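PDB 5X2B: sulfotransferase from Mus musculus, which probably transfers the sulfonate group of the nucleotide donor PAPS to acceptor molecules. Local coordinates for residues N112-A117 / K254-F259. Residues are numbered along the deposited sequence; the frame is centred on the assembly and turned at random.
Unlike the reference sequence in segment 254-259: Gly258 (reference Val).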
loop_
_atom_site.group_PDB
_atom_site.type_symbol
_atom_site.label_atom_id
_atom_site.label_comp_id
_atom_site.label_asym_id
_atom_site.label_seq_id
_atom_site.Cartn_x
_atom_site.Cartn_y
_atom_site.Cartn_z
ATOM N N ASN A 112 -0.026 -11.336 2.884
ATOM C CA ASN A 112 -0.155 -11.962 4.185
ATOM C C ASN A 112 0.610 -11.150 5.182
ATOM O O ASN A 112 1.659 -10.584 4.878
ATOM C CB ASN A 112 0.401 -13.360 4.209
ATOM C CG ASN A 112 1.877 -13.364 4.331
ATOM O OD1 ASN A 112 2.438 -13.480 5.427
ATOM N ND2 ASN A 112 2.537 -13.191 3.190
ATOM N N PRO A 113 0.059 -11.065 6.383
ATOM C CA PRO A 113 0.443 -10.122 7.431
ATOM C C PRO A 113 1.702 -10.507 8.188
ATOM O O PRO A 113 2.239 -9.671 8.909
ATOM C CB PRO A 113 -0.761 -10.158 8.370
ATOM C CG PRO A 113 -1.332 -11.445 8.180
ATOM C CD PRO A 113 -1.176 -11.783 6.735
ATOM N N LYS A 114 2.175 -11.731 8.022
ATOM C CA LYS A 114 3.380 -12.115 8.719
ATOM C C LYS A 114 4.496 -11.537 7.912
ATOM O O LYS A 114 5.433 -10.977 8.431
ATOM C CB LYS A 114 3.531 -13.626 8.826
ATOM C CG LYS A 114 2.816 -14.208 10.027
ATOM C CD LYS A 114 2.868 -15.727 10.029
ATOM C CE LYS A 114 1.917 -16.260 11.083
ATOM N NZ LYS A 114 1.592 -17.692 10.923
ATOM N N ASP A 115 4.359 -11.649 6.618
ATOM C CA ASP A 115 5.327 -11.048 5.731
ATOM C C ASP A 115 5.314 -9.559 5.769
ATOM O O ASP A 115 6.346 -8.918 5.584
ATOM C CB ASP A 115 5.035 -11.465 4.327
ATOM C CG ASP A 115 5.222 -12.901 4.142
ATOM O OD1 ASP A 115 5.690 -13.533 5.101
ATOM O OD2 ASP A 115 4.902 -13.385 3.050
ATOM N N THR A 116 4.144 -8.994 5.984
ATOM C CA THR A 116 4.059 -7.558 6.078
ATOM C C THR A 116 4.806 -7.109 7.308
ATOM O O THR A 116 5.733 -6.304 7.240
ATOM C CB THR A 116 2.635 -7.141 6.172
ATOM O OG1 THR A 116 1.944 -7.595 4.998
ATOM C CG2 THR A 116 2.538 -5.667 6.269
ATOM N N ALA A 117 4.424 -7.659 8.442
ATOM C CA ALA A 117 5.102 -7.322 9.675
ATOM C C ALA A 117 6.612 -7.215 9.425
ATOM O O ALA A 117 7.218 -6.166 9.574
ATOM C CB ALA A 117 4.808 -8.348 10.675
ATOM N N LYS A 254 6.261 -19.548 19.500
ATOM C CA LYS A 254 5.317 -18.859 20.363
ATOM C C LYS A 254 4.617 -17.747 19.617
ATOM O O LYS A 254 3.382 -17.715 19.499
ATOM C CB LYS A 254 6.051 -18.260 21.521
ATOM C CG LYS A 254 5.353 -18.475 22.770
ATOM C CD LYS A 254 5.972 -17.667 23.868
ATOM C CE LYS A 254 5.792 -18.327 25.255
ATOM N NZ LYS A 254 6.578 -19.595 25.476
ATOM N N GLN A 255 5.431 -16.846 19.092
ATOM C CA GLN A 255 4.918 -15.731 18.318
ATOM C C GLN A 255 3.989 -16.224 17.200
ATOM O O GLN A 255 2.997 -15.610 16.849
ATOM C CB GLN A 255 6.079 -14.994 17.725
ATOM C CG GLN A 255 6.878 -14.342 18.776
ATOM C CD GLN A 255 8.162 -13.846 18.230
ATOM O OE1 GLN A 255 8.466 -14.057 17.066
ATOM N NE2 GLN A 255 8.934 -13.211 19.050
ATOM N N ASN A 256 4.274 -17.366 16.636
ATOM C CA ASN A 256 3.360 -17.807 15.648
ATOM C C ASN A 256 2.026 -18.203 16.291
ATOM O O ASN A 256 0.992 -17.634 15.969
ATOM C CB ASN A 256 3.952 -18.927 14.878
ATOM C CG ASN A 256 3.299 -19.077 13.549
ATOM O OD1 ASN A 256 2.894 -18.082 12.938
ATOM N ND2 ASN A 256 3.151 -20.316 13.090
ATOM N N ARG A 257 2.046 -19.133 17.234
ATOM C CA ARG A 257 0.814 -19.565 17.901
ATOM C C ARG A 257 -0.012 -18.345 18.219
ATOM O O ARG A 257 -1.211 -18.284 17.955
ATOM C CB ARG A 257 1.092 -20.283 19.230
ATOM C CG ARG A 257 2.014 -21.563 19.211
ATOM C CD ARG A 257 1.276 -22.886 18.888
ATOM N NE ARG A 257 2.188 -24.035 18.767
ATOM C CZ ARG A 257 1.914 -25.156 18.088
ATOM N NH1 ARG A 257 0.746 -25.305 17.467
ATOM N NH2 ARG A 257 2.811 -26.136 18.017
ATOM N N GLY A 258 0.637 -17.378 18.843
ATOM C CA GLY A 258 -0.082 -16.215 19.297
ATOM C C GLY A 258 -0.677 -15.565 18.059
ATOM O O GLY A 258 -1.836 -15.165 18.043
ATOM N N PHE A 259 0.128 -15.498 17.008
ATOM C CA PHE A 259 -0.221 -14.760 15.793
ATOM C C PHE A 259 -1.434 -15.392 15.137
ATOM O O PHE A 259 -2.384 -14.743 14.767
ATOM C CB PHE A 259 0.975 -14.772 14.804
ATOM C CG PHE A 259 0.765 -13.900 13.619
ATOM C CD1 PHE A 259 0.082 -14.363 12.522
ATOM C CD2 PHE A 259 1.196 -12.591 13.625
ATOM C CE1 PHE A 259 -0.146 -13.542 11.433
ATOM C CE2 PHE A 259 0.967 -11.753 12.541
ATOM C CZ PHE A 259 0.295 -12.222 11.443
#
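Lys114, in the first turn of helix 113-126, faces Phe259 of helix 253-266 with their CA atoms 8.4 Å apart. The two short helical segments run at 127° to each other and their axes come no closer than 12.6 Å, a distance bridged by long side chains. Phe259 reaches across with its CG anti to the backbone N (chi1 -173°), which brings the far end of the ring up to the start of the other helix. There Pro113 meets the ring at its edge, CG lying 3.7 Å from Phe259 CZ. Lys114 passes over one face instead: its CG forms a CH-pi contact 3.6 Å from the ring centroid, 21° off the ring normal and displaced toward the rim. Extended beyond CG, the lysine chain runs on past the ring toward helix 253-266, where NZ approaches Asn256 OD1; the modelled hydrogen bond is too short for its length to be trusted. A salt bridge to Asp260 and a cation-pi contact with Trp247 also engage the lysine, while Phe251 packs edge-to-face on Phe259. Asn112 N-caps helix 113-126, its OD1 accepting from Asp115 N at 2.9 Å and more weakly from Lys114 N. The contact joins helix 253-266, the last but one in the chain, to the helix that follows strand 105-110 of the central parallel sheet, within the P-loop-related alpha/beta fold of sulfotransferases.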